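Local coordinates for AlyGC (PDB 5GKD), which cleaves alginate as a lyase of polysaccharide lyase family 6, probably by beta-elimination with help from a bound calcium ion, at residues A[609-615]-A[640-646]; A[681-687]-A[705-711]; A[520-524]-A[553-557]. All coordinates share one frame; numbering follows the deposited sequence.

All three contacts join successive coils of the C-terminal parallel beta-helix, in the chain order contact 3, contact 1, contact 2. Contact 1 stacks two strands and the turn between them (606-610 and 613-617 on 637-641 and 644-648), contact 2 two strands, contact 3 a loop on a strand end. Contacts 1 and 3 share a run of parallel strands including 551-555, 581-585, 613-617 and 644-648, their centres about 21 Å apart. Contact 2 belongs to another face, the nine-strand sheet ending at 706-709, its centre about 22 Å from that of contact 1 and 34 Å from that of contact 3. None contains a calcium ligand, though the Val687 side chain of contact 2 is about 13 Å from a calcium ion.

Contact 1 (A[609-615]-A[640-646]); sequences IENSNVS and MNNNIFN
Asn643 reaches across to hold the turn of the adjacent coil at two points. Its ND2 donates to Ile609 O at 2.9 Å, lying above that carbonyl's plane, while Asn641 N approaches the same oxygen within the plane; one acceptor thus serves two donors. Its OD1 takes the amide of Ser612 at 3.0 Å. With CG placed beside the backbone N (chi1 -52°), the amide faces the neighbouring coil, and ND2 also reaches Asn673 OD1 in the next one. Around this buried amide the packing is close: Ile609 CG2 lies 3.4 Å from Asn643 OD1, and Ile609 CD1 meets Met640 CE at 3.6 Å, side by side on the inner face. Further along, Val614 CB sits at the edge of the Phe645 ring.

The outer face is looser and mostly polar, though it includes Ile644 beside Asn613; Glu610 is partly exposed and Asn611 exposed. Asn641 ND2 meets Glu610 OE2 at 3.0 Å on its anti side, while Gln578 takes OE1. Asn611 and Asn642 stand side by side at the corner, where left-handed backbones bend both chains, a conformation asparagine tolerates well. Bonds such as Val614 N to Ile644 O continue the parallel pairing. An asparagine ladder at such a turn is a hallmark of pectate-lyase-like beta-helices: its amide supplies both the donor and the acceptor that bent, buried backbone needs.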
loop_
_atom_site.group_PDB
_atom_site.type_symbol
_atom_site.label_atom_id
_atom_site.label_comp_id
_atom_site.label_asym_id
_atom_site.label_seq_id
_atom_site.Cartn_x
_atom_site.Cartn_y
_atom_site.Cartn_z
ATOM N N ILE A 609 -21.635 0.747 -15.567
ATOM C CA ILE A 609 -22.218 2.086 -15.408
ATOM C C ILE A 609 -23.294 2.243 -16.471
ATOM O O ILE A 609 -22.980 2.287 -17.664
ATOM C CB ILE A 609 -21.178 3.210 -15.539
ATOM C CG1 ILE A 609 -20.113 3.118 -14.458
ATOM C CG2 ILE A 609 -21.840 4.564 -15.443
ATOM C CD1 ILE A 609 -19.059 4.200 -14.585
ATOM N N GLU A 610 -24.554 2.351 -16.053
ATOM C CA GLU A 610 -25.653 2.505 -16.999
ATOM C C GLU A 610 -26.612 3.609 -16.560
ATOM O O GLU A 610 -26.797 3.853 -15.368
ATOM C CB GLU A 610 -26.436 1.193 -17.170
ATOM C CG GLU A 610 -25.645 0.072 -17.798
ATOM C CD GLU A 610 -26.427 -1.229 -17.842
ATOM O OE1 GLU A 610 -26.854 -1.703 -16.768
ATOM O OE2 GLU A 610 -26.627 -1.769 -18.951
ATOM N N ASN A 611 -27.226 4.265 -17.551
ATOM C CA ASN A 611 -28.324 5.213 -17.333
ATOM C C ASN A 611 -27.930 6.327 -16.377
ATOM O O ASN A 611 -28.729 6.788 -15.566
ATOM C CB ASN A 611 -29.577 4.501 -16.822
ATOM C CG ASN A 611 -30.093 3.451 -17.793
ATOM O OD1 ASN A 611 -30.133 3.673 -19.011
ATOM N ND2 ASN A 611 -30.485 2.297 -17.258
ATOM N N SER A 612 -26.686 6.757 -16.462
ATOM C CA SER A 612 -26.152 7.692 -15.495
ATOM C C SER A 612 -25.671 8.938 -16.213
ATOM O O SER A 612 -25.609 8.989 -17.440
ATOM C CB SER A 612 -25.025 7.042 -14.684
ATOM O OG SER A 612 -25.559 5.992 -13.899
ATOM N N ASN A 613 -25.327 9.947 -15.427
ATOM C CA ASN A 613 -24.982 11.247 -15.967
ATOM C C ASN A 613 -23.783 11.802 -15.214
ATOM O O ASN A 613 -23.790 11.865 -13.985
ATOM C CB ASN A 613 -26.188 12.192 -15.872
ATOM C CG ASN A 613 -26.028 13.408 -16.718
ATOM O OD1 ASN A 613 -25.176 14.246 -16.448
ATOM N ND2 ASN A 613 -26.836 13.518 -17.765
ATOM N N VAL A 614 -22.759 12.195 -15.960
ATOM C CA VAL A 614 -21.506 12.695 -15.416
ATOM C C VAL A 614 -21.172 13.994 -16.129
ATOM O O VAL A 614 -21.094 14.018 -17.363
ATOM C CB VAL A 614 -20.358 11.687 -15.605
ATOM C CG1 VAL A 614 -19.044 12.282 -15.108
ATOM C CG2 VAL A 614 -20.670 10.361 -14.922
ATOM N N SER A 615 -20.937 15.061 -15.363
ATOM C CA SER A 615 -20.693 16.372 -15.953
ATOM C C SER A 615 -19.632 17.138 -15.176
ATOM O O SER A 615 -19.682 17.205 -13.944
ATOM C CB SER A 615 -21.992 17.183 -15.998
ATOM O OG SER A 615 -21.800 18.375 -16.726
ATOM N N MET A 640 -20.610 -0.123 -20.254
ATOM C CA MET A 640 -21.153 1.217 -20.051
ATOM C C MET A 640 -22.176 1.537 -21.130
ATOM O O MET A 640 -21.825 1.643 -22.307
ATOM C CB MET A 640 -20.045 2.260 -20.031
ATOM C CG MET A 640 -19.073 2.053 -18.909
ATOM S SD MET A 640 -18.062 3.482 -18.562
ATOM C CE MET A 640 -17.043 2.819 -17.219
ATOM N N ASN A 641 -23.433 1.721 -20.720
ATOM C CA ASN A 641 -24.547 1.879 -21.640
ATOM C C ASN A 641 -25.440 3.030 -21.212
ATOM O O ASN A 641 -25.745 3.189 -20.025
ATOM C CB ASN A 641 -25.414 0.619 -21.724
ATOM C CG ASN A 641 -24.628 -0.601 -22.090
ATOM O OD1 ASN A 641 -23.709 -0.546 -22.909
ATOM N ND2 ASN A 641 -24.976 -1.724 -21.479
ATOM N N ASN A 642 -25.897 3.801 -22.200
ATOM C CA ASN A 642 -27.011 4.726 -22.016
ATOM C C ASN A 642 -26.667 5.843 -21.042
ATOM O O ASN A 642 -27.527 6.321 -20.310
ATOM C CB ASN A 642 -28.274 3.981 -21.568
ATOM C CG ASN A 642 -28.804 3.048 -22.638
ATOM O OD1 ASN A 642 -29.454 3.513 -23.565
ATOM N ND2 ASN A 642 -28.512 1.738 -22.541
ATOM N N ASN A 643 -25.411 6.266 -21.035
ATOM C CA ASN A 643 -24.963 7.349 -20.174
ATOM C C ASN A 643 -24.787 8.621 -20.988
ATOM O O ASN A 643 -24.603 8.592 -22.201
ATOM C CB ASN A 643 -23.630 7.015 -19.478
ATOM C CG ASN A 643 -23.651 5.686 -18.755
ATOM O OD1 ASN A 643 -24.247 5.544 -17.685
ATOM N ND2 ASN A 643 -22.996 4.707 -19.334
ATOM N N ILE A 644 -24.795 9.743 -20.286
ATOM C CA ILE A 644 -24.460 11.035 -20.854
ATOM C C ILE A 644 -23.262 11.565 -20.093
ATOM O O ILE A 644 -23.330 11.747 -18.873
ATOM C CB ILE A 644 -25.639 12.020 -20.786
ATOM C CG1 ILE A 644 -26.799 11.524 -21.648
ATOM C CG2 ILE A 644 -25.205 13.414 -21.224
ATOM C CD1 ILE A 644 -27.727 10.566 -20.930
ATOM N N PHE A 645 -22.172 11.808 -20.806
ATOM C CA PHE A 645 -20.943 12.331 -20.228
ATOM C C PHE A 645 -20.679 13.705 -20.831
ATOM O O PHE A 645 -20.521 13.820 -22.051
ATOM C CB PHE A 645 -19.754 11.394 -20.501
ATOM C CG PHE A 645 -19.987 9.931 -20.143
ATOM C CD1 PHE A 645 -20.144 9.526 -18.819
ATOM C CD2 PHE A 645 -19.953 8.953 -21.126
ATOM C CE1 PHE A 645 -20.313 8.179 -18.491
ATOM C CE2 PHE A 645 -20.128 7.602 -20.809
ATOM C CZ PHE A 645 -20.303 7.218 -19.483
ATOM N N ASN A 646 -20.617 14.745 -19.989
ATOM C CA ASN A 646 -20.338 16.107 -20.441
ATOM C C ASN A 646 -19.060 16.643 -19.814
ATOM O O ASN A 646 -18.881 16.557 -18.595
ATOM C CB ASN A 646 -21.476 17.087 -20.108
ATOM C CG ASN A 646 -22.834 16.607 -20.576
ATOM O OD1 ASN A 646 -23.161 16.690 -21.764
ATOM N ND2 ASN A 646 -23.658 16.149 -19.633
#

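Contact 2 (A[681-687]-A[705-711]); sequences IIFELTV and PVVRDLF
Ile682 to Leu685 pair in parallel with Val706 to Asp709, the short strand axes 4.7 Å apart and inclined by only 13°. Val706 N donates to Ile681 O, Phe683 N to Val706 O at 2.8 Å, and Arg708 N to Phe683 O; past the end of strand 706-709, Leu710 N still bonds Leu685 O at 3.2 Å.

On one face, Arg708 stretches out from CG to NE beside Glu684, and NH1 reaches OE2 at 2.9 Å in a salt bridge. The carboxylate oxygen lies in the guanidinium plane, at its edge, and is met on its anti side; the two planes are 44° apart. Ile682 covers one face of the guanidinium, its CG2 3.7 Å from Arg708 CZ, so a branched aliphatic residue suits a flat, charged group that needs support without competition for its N-H groups. OE1 of Glu684 is bound by His663 ND1. The other face is largely apolar over Phe683, Leu685 and Val707, with Asp709 at its end: Val707 CG1 meets Leu685 CD1 at 4.1 Å, and its CG2 approaches Phe683.

Beyond the strands, Asp709 OD1 accepts from Phe711 N in an Asx turn, and a water joins this oxygen to Thr686 O. Val687 CG1 lies over the Phe711 ring, 3.7 Å from CE2, in a CH-pi contact, though the ring is poorly ordered.

Strand 706-709 is the last of its nine-strand sheet within the chain. Strand 681-685 pairs on its other side with 660-663, while Phe683 packs inward against Thr692 and Val694 of strand 691-700.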
loop_
_atom_site.group_PDB
_atom_site.type_symbol
_atom_site.label_atom_id
_atom_site.label_comp_id
_atom_site.label_asym_id
_atom_site.label_seq_id
_atom_site.Cartn_x
_atom_site.Cartn_y
_atom_site.Cartn_z
ATOM N N ILE A 681 -12.154 7.951 -25.545
ATOM C CA ILE A 681 -12.008 6.604 -25.010
ATOM C C ILE A 681 -10.704 6.018 -25.536
ATOM O O ILE A 681 -10.385 6.174 -26.718
ATOM C CB ILE A 681 -13.205 5.734 -25.434
ATOM C CG1 ILE A 681 -14.505 6.270 -24.852
ATOM C CG2 ILE A 681 -12.986 4.276 -25.057
ATOM C CD1 ILE A 681 -15.723 5.621 -25.493
ATOM N N ILE A 682 -9.932 5.345 -24.683
ATOM C CA ILE A 682 -8.659 4.780 -25.122
ATOM C C ILE A 682 -8.574 3.329 -24.683
ATOM O O ILE A 682 -8.651 3.033 -23.484
ATOM C CB ILE A 682 -7.442 5.558 -24.595
ATOM C CG1 ILE A 682 -7.472 7.012 -25.068
ATOM C CG2 ILE A 682 -6.158 4.891 -25.087
ATOM C CD1 ILE A 682 -6.228 7.799 -24.716
ATOM N N PHE A 683 -8.404 2.434 -25.651
ATOM C CA PHE A 683 -8.184 1.023 -25.399
ATOM C C PHE A 683 -6.705 0.710 -25.551
ATOM O O PHE A 683 -6.061 1.157 -26.508
ATOM C CB PHE A 683 -9.005 0.149 -26.353
ATOM C CG PHE A 683 -10.478 0.286 -26.162
ATOM C CD1 PHE A 683 -11.113 -0.378 -25.138
ATOM C CD2 PHE A 683 -11.225 1.093 -26.995
ATOM C CE1 PHE A 683 -12.475 -0.237 -24.946
ATOM C CE2 PHE A 683 -12.581 1.238 -26.811
ATOM C CZ PHE A 683 -13.206 0.573 -25.785
ATOM N N GLU A 684 -6.172 -0.030 -24.592
ATOM C CA GLU A 684 -4.844 -0.613 -24.664
ATOM C C GLU A 684 -5.045 -2.126 -24.499
ATOM O O GLU A 684 -5.013 -2.674 -23.394
ATOM C CB GLU A 684 -3.911 0.032 -23.599
ATOM C CG GLU A 684 -3.706 1.545 -23.815
ATOM C CD GLU A 684 -2.707 2.193 -22.863
ATOM O OE1 GLU A 684 -2.458 1.630 -21.780
ATOM O OE2 GLU A 684 -2.169 3.279 -23.198
ATOM N N LEU A 685 -5.319 -2.792 -25.593
ATOM C CA LEU A 685 -5.580 -4.207 -25.615
ATOM C C LEU A 685 -4.343 -5.061 -25.434
ATOM O O LEU A 685 -3.359 -4.804 -26.040
ATOM C CB LEU A 685 -6.296 -4.566 -26.902
ATOM C CG LEU A 685 -7.593 -3.835 -27.123
ATOM C CD1 LEU A 685 -8.054 -3.950 -28.542
ATOM C CD2 LEU A 685 -8.673 -4.232 -26.136
ATOM N N THR A 686 -4.418 -6.067 -24.573
ATOM C CA THR A 686 -3.309 -6.969 -24.304
ATOM C C THR A 686 -3.568 -8.371 -24.849
ATOM O O THR A 686 -4.317 -8.539 -25.743
ATOM C CB THR A 686 -3.027 -7.086 -22.797
ATOM O OG1 THR A 686 -4.136 -7.679 -22.155
ATOM C CG2 THR A 686 -2.760 -5.748 -22.183
ATOM N N VAL A 687 -2.948 -9.372 -24.274
ATOM C CA VAL A 687 -3.133 -10.732 -24.676
ATOM C C VAL A 687 -4.518 -11.283 -24.338
ATOM O O VAL A 687 -5.291 -10.659 -23.682
ATOM C CB VAL A 687 -2.080 -11.636 -24.012
ATOM C CG1 VAL A 687 -0.705 -11.174 -24.361
ATOM C CG2 VAL A 687 -2.218 -11.596 -22.513
ATOM N N PRO A 705 -12.863 6.950 -30.546
ATOM C CA PRO A 705 -12.092 6.057 -29.668
ATOM C C PRO A 705 -10.711 5.738 -30.230
ATOM O O PRO A 705 -10.539 5.531 -31.430
ATOM C CB PRO A 705 -12.977 4.808 -29.592
ATOM C CG PRO A 705 -14.368 5.351 -29.733
ATOM C CD PRO A 705 -14.249 6.477 -30.730
ATOM N N VAL A 706 -9.713 5.731 -29.350
ATOM C CA VAL A 706 -8.336 5.405 -29.712
ATOM C C VAL A 706 -8.071 3.950 -29.359
ATOM O O VAL A 706 -8.309 3.535 -28.219
ATOM C CB VAL A 706 -7.333 6.315 -28.983
ATOM C CG1 VAL A 706 -5.912 5.857 -29.274
ATOM C CG2 VAL A 706 -7.531 7.770 -29.374
ATOM N N VAL A 707 -7.562 3.178 -30.316
ATOM C CA VAL A 707 -7.148 1.801 -30.067
ATOM C C VAL A 707 -5.637 1.713 -30.226
ATOM O O VAL A 707 -5.092 1.991 -31.300
ATOM C CB VAL A 707 -7.856 0.802 -30.992
ATOM C CG1 VAL A 707 -7.293 -0.591 -30.780
ATOM C CG2 VAL A 707 -9.330 0.791 -30.702
ATOM N N ARG A 708 -4.967 1.347 -29.148
ATOM C CA ARG A 708 -3.551 1.014 -29.146
ATOM C C ARG A 708 -3.465 -0.495 -28.925
ATOM O O ARG A 708 -3.860 -0.999 -27.868
ATOM C CB ARG A 708 -2.816 1.792 -28.053
ATOM C CG ARG A 708 -3.138 3.290 -28.031
ATOM C CD ARG A 708 -2.630 3.982 -26.749
ATOM N NE ARG A 708 -2.807 5.431 -26.817
ATOM C CZ ARG A 708 -2.786 6.260 -25.776
ATOM N NH1 ARG A 708 -2.602 5.800 -24.546
ATOM N NH2 ARG A 708 -2.968 7.560 -25.969
ATOM N N ASP A 709 -2.975 -1.239 -29.896
ATOM C CA ASP A 709 -2.855 -2.674 -29.707
ATOM C C ASP A 709 -1.438 -2.942 -29.320
ATOM O O ASP A 709 -0.523 -2.637 -30.046
ATOM C CB ASP A 709 -3.279 -3.501 -30.909
ATOM C CG ASP A 709 -3.607 -4.958 -30.535
ATOM O OD1 ASP A 709 -2.835 -5.581 -29.821
ATOM O OD2 ASP A 709 -4.617 -5.507 -30.972
ATOM N N LEU A 710 -1.264 -3.483 -28.134
ATOM C CA LEU A 710 0.052 -3.740 -27.632
ATOM C C LEU A 710 0.559 -5.059 -28.092
ATOM O O LEU A 710 1.640 -5.443 -27.757
ATOM C CB LEU A 710 0.054 -3.694 -26.109
ATOM C CG LEU A 710 -0.279 -2.356 -25.466
ATOM C CD1 LEU A 710 -0.062 -2.416 -23.979
ATOM C CD2 LEU A 710 0.412 -1.153 -26.092
ATOM N N PHE A 711 -0.248 -5.741 -28.859
ATOM C CA PHE A 711 0.148 -7.012 -29.361
ATOM C C PHE A 711 -0.457 -7.145 -30.713
ATOM O O PHE A 711 -1.424 -7.879 -30.917
ATOM C CB PHE A 711 -0.322 -8.117 -28.454
ATOM C CG PHE A 711 0.551 -8.334 -27.266
ATOM C CD1 PHE A 711 1.654 -9.133 -27.347
ATOM C CD2 PHE A 711 0.234 -7.780 -26.055
ATOM C CE1 PHE A 711 2.431 -9.385 -26.247
ATOM C CE2 PHE A 711 1.018 -8.000 -24.948
ATOM C CZ PHE A 711 2.137 -8.799 -25.056
HETATM O O HOH W 1 -4.218 -7.652 -28.326
#

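Contact 3 (A[520-524]-A[553-557]); sequences ATNAP and ENLDI
Ile557 reaches the 520-524 turn because CG1 stands anti to its backbone N (chi1 -170°) and the chain runs on extended (chi2 165°), which carries CD1 to 3.3 Å from Ala523 O. The same rotation leaves CG2 between the backbone N and the carbonyl carbon, where it comes to 3.4 Å from Pro524 O. Branching at CB thus lets the two arms reach different carbonyls, CG2 towards Pro524 O and CD1 towards Ala523 O and Thr521 O. Cutting the side chain back to an alanine here is likely to open a gap beside the carbonyls of Ala523 and Pro524, leaving the turn less well held against the neighbouring coil.

At the other end, Ala520 N donates to Glu553 O at 3.0 Å in a nearly straight bond (173°). The methyl of Ala520 packs against Leu555 CD1 at 4.0 Å and lies 3.5 Å from Asn554 O; a small side chain suits this buried place, where Tyr561 and Pro497 also touch it. Thr521 and Asn554 lie side by side; both are bound by Asp519 OD1, which accepts from Thr521 OG1 and from Asn554 ND2. A water fills the middle, donating to Ala520 O at 2.7 Å and to Asn554 O at 2.8 Å while accepting from Ile557 N, thereby satisfying backbone atoms that do not meet directly.

Both segments turn as they leave their strands. Ala520 to Ala523 form a type I beta turn, and Leu555 centres an inverse gamma turn that starts at Asn554, whose left-handed backbone asparagine adopts readily, and is closed by a weak bond from Asp556 N to Asn554 O. The contact lies at the third turn of the coil, the bend between strands 517-519 and 530-534, in a parallel beta-helix of the pectate-lyase-like kind.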
loop_
_atom_site.group_PDB
_atom_site.type_symbol
_atom_site.label_atom_id
_atom_site.label_comp_id
_atom_site.label_asym_id
_atom_site.label_seq_id
_atom_site.Cartn_x
_atom_site.Cartn_y
_atom_site.Cartn_z
ATOM N N ALA A 520 -20.258 17.505 -1.372
ATOM C CA ALA A 520 -18.934 17.522 -0.761
ATOM C C ALA A 520 -18.366 18.929 -0.599
ATOM O O ALA A 520 -17.149 19.077 -0.443
ATOM C CB ALA A 520 -17.965 16.677 -1.586
ATOM N N THR A 521 -19.218 19.956 -0.634
ATOM C CA THR A 521 -18.773 21.341 -0.475
ATOM C C THR A 521 -17.887 21.546 0.758
ATOM O O THR A 521 -16.925 22.319 0.718
ATOM C CB THR A 521 -20.002 22.254 -0.411
ATOM O OG1 THR A 521 -20.612 22.313 -1.707
ATOM C CG2 THR A 521 -19.635 23.665 0.080
ATOM N N ASN A 522 -18.175 20.850 1.853
ATOM C CA ASN A 522 -17.508 21.111 3.116
ATOM C C ASN A 522 -16.355 20.169 3.414
ATOM O O ASN A 522 -15.858 20.167 4.543
ATOM C CB ASN A 522 -18.529 21.049 4.232
ATOM C CG ASN A 522 -19.672 21.980 3.976
ATOM O OD1 ASN A 522 -20.704 21.589 3.438
ATOM N ND2 ASN A 522 -19.471 23.238 4.305
ATOM N N ALA A 523 -15.925 19.365 2.449
ATOM C CA ALA A 523 -14.736 18.540 2.643
ATOM C C ALA A 523 -13.515 19.424 2.910
ATOM O O ALA A 523 -13.496 20.587 2.529
ATOM C CB ALA A 523 -14.500 17.675 1.410
ATOM N N PRO A 524 -12.471 18.893 3.545
ATOM C CA PRO A 524 -11.307 19.726 3.837
ATOM C C PRO A 524 -10.685 20.280 2.565
ATOM O O PRO A 524 -10.712 19.648 1.503
ATOM C CB PRO A 524 -10.348 18.763 4.555
ATOM C CG PRO A 524 -11.206 17.625 5.000
ATOM C CD PRO A 524 -12.227 17.494 3.926
ATOM N N GLU A 553 -22.126 15.655 -5.849
ATOM C CA GLU A 553 -21.821 16.966 -6.400
ATOM C C GLU A 553 -20.738 17.671 -5.608
ATOM O O GLU A 553 -20.590 17.470 -4.401
ATOM C CB GLU A 553 -23.043 17.886 -6.406
ATOM C CG GLU A 553 -24.068 17.561 -7.449
ATOM C CD GLU A 553 -25.186 18.589 -7.473
ATOM O OE1 GLU A 553 -25.203 19.472 -6.582
ATOM O OE2 GLU A 553 -26.038 18.512 -8.384
ATOM N N ASN A 554 -20.015 18.543 -6.307
ATOM C CA ASN A 554 -19.132 19.526 -5.685
ATOM C C ASN A 554 -17.943 18.863 -4.991
ATOM O O ASN A 554 -17.558 19.237 -3.880
ATOM C CB ASN A 554 -19.916 20.418 -4.721
ATOM C CG ASN A 554 -21.007 21.211 -5.429
ATOM O OD1 ASN A 554 -20.797 21.729 -6.525
ATOM N ND2 ASN A 554 -22.182 21.286 -4.811
ATOM N N LEU A 555 -17.364 17.859 -5.650
ATOM C CA LEU A 555 -16.080 17.302 -5.239
ATOM C C LEU A 555 -14.967 18.151 -5.854
ATOM O O LEU A 555 -14.135 17.690 -6.637
ATOM C CB LEU A 555 -15.965 15.839 -5.654
ATOM C CG LEU A 555 -16.715 14.770 -4.841
ATOM C CD1 LEU A 555 -18.208 14.802 -5.076
ATOM C CD2 LEU A 555 -16.158 13.392 -5.168
ATOM N N ASP A 556 -14.973 19.430 -5.494
ATOM C CA ASP A 556 -14.108 20.339 -6.231
ATOM C C ASP A 556 -13.522 21.456 -5.375
ATOM O O ASP A 556 -13.081 22.465 -5.930
ATOM C CB ASP A 556 -14.866 20.933 -7.427
ATOM C CG ASP A 556 -16.126 21.696 -7.025
ATOM O OD1 ASP A 556 -16.592 21.571 -5.877
ATOM O OD2 ASP A 556 -16.662 22.410 -7.889
ATOM N N ILE A 557 -13.467 21.292 -4.050
ATOM C CA ILE A 557 -12.886 22.343 -3.215
ATOM C C ILE A 557 -11.397 22.509 -3.497
ATOM O O ILE A 557 -10.846 23.601 -3.339
ATOM C CB ILE A 557 -13.139 22.048 -1.732
ATOM C CG1 ILE A 557 -12.761 23.268 -0.887
ATOM C CG2 ILE A 557 -12.350 20.812 -1.288
ATOM C CD1 ILE A 557 -13.296 23.227 0.528
HETATM O O HOH W 2 -15.380 19.996 -2.316
#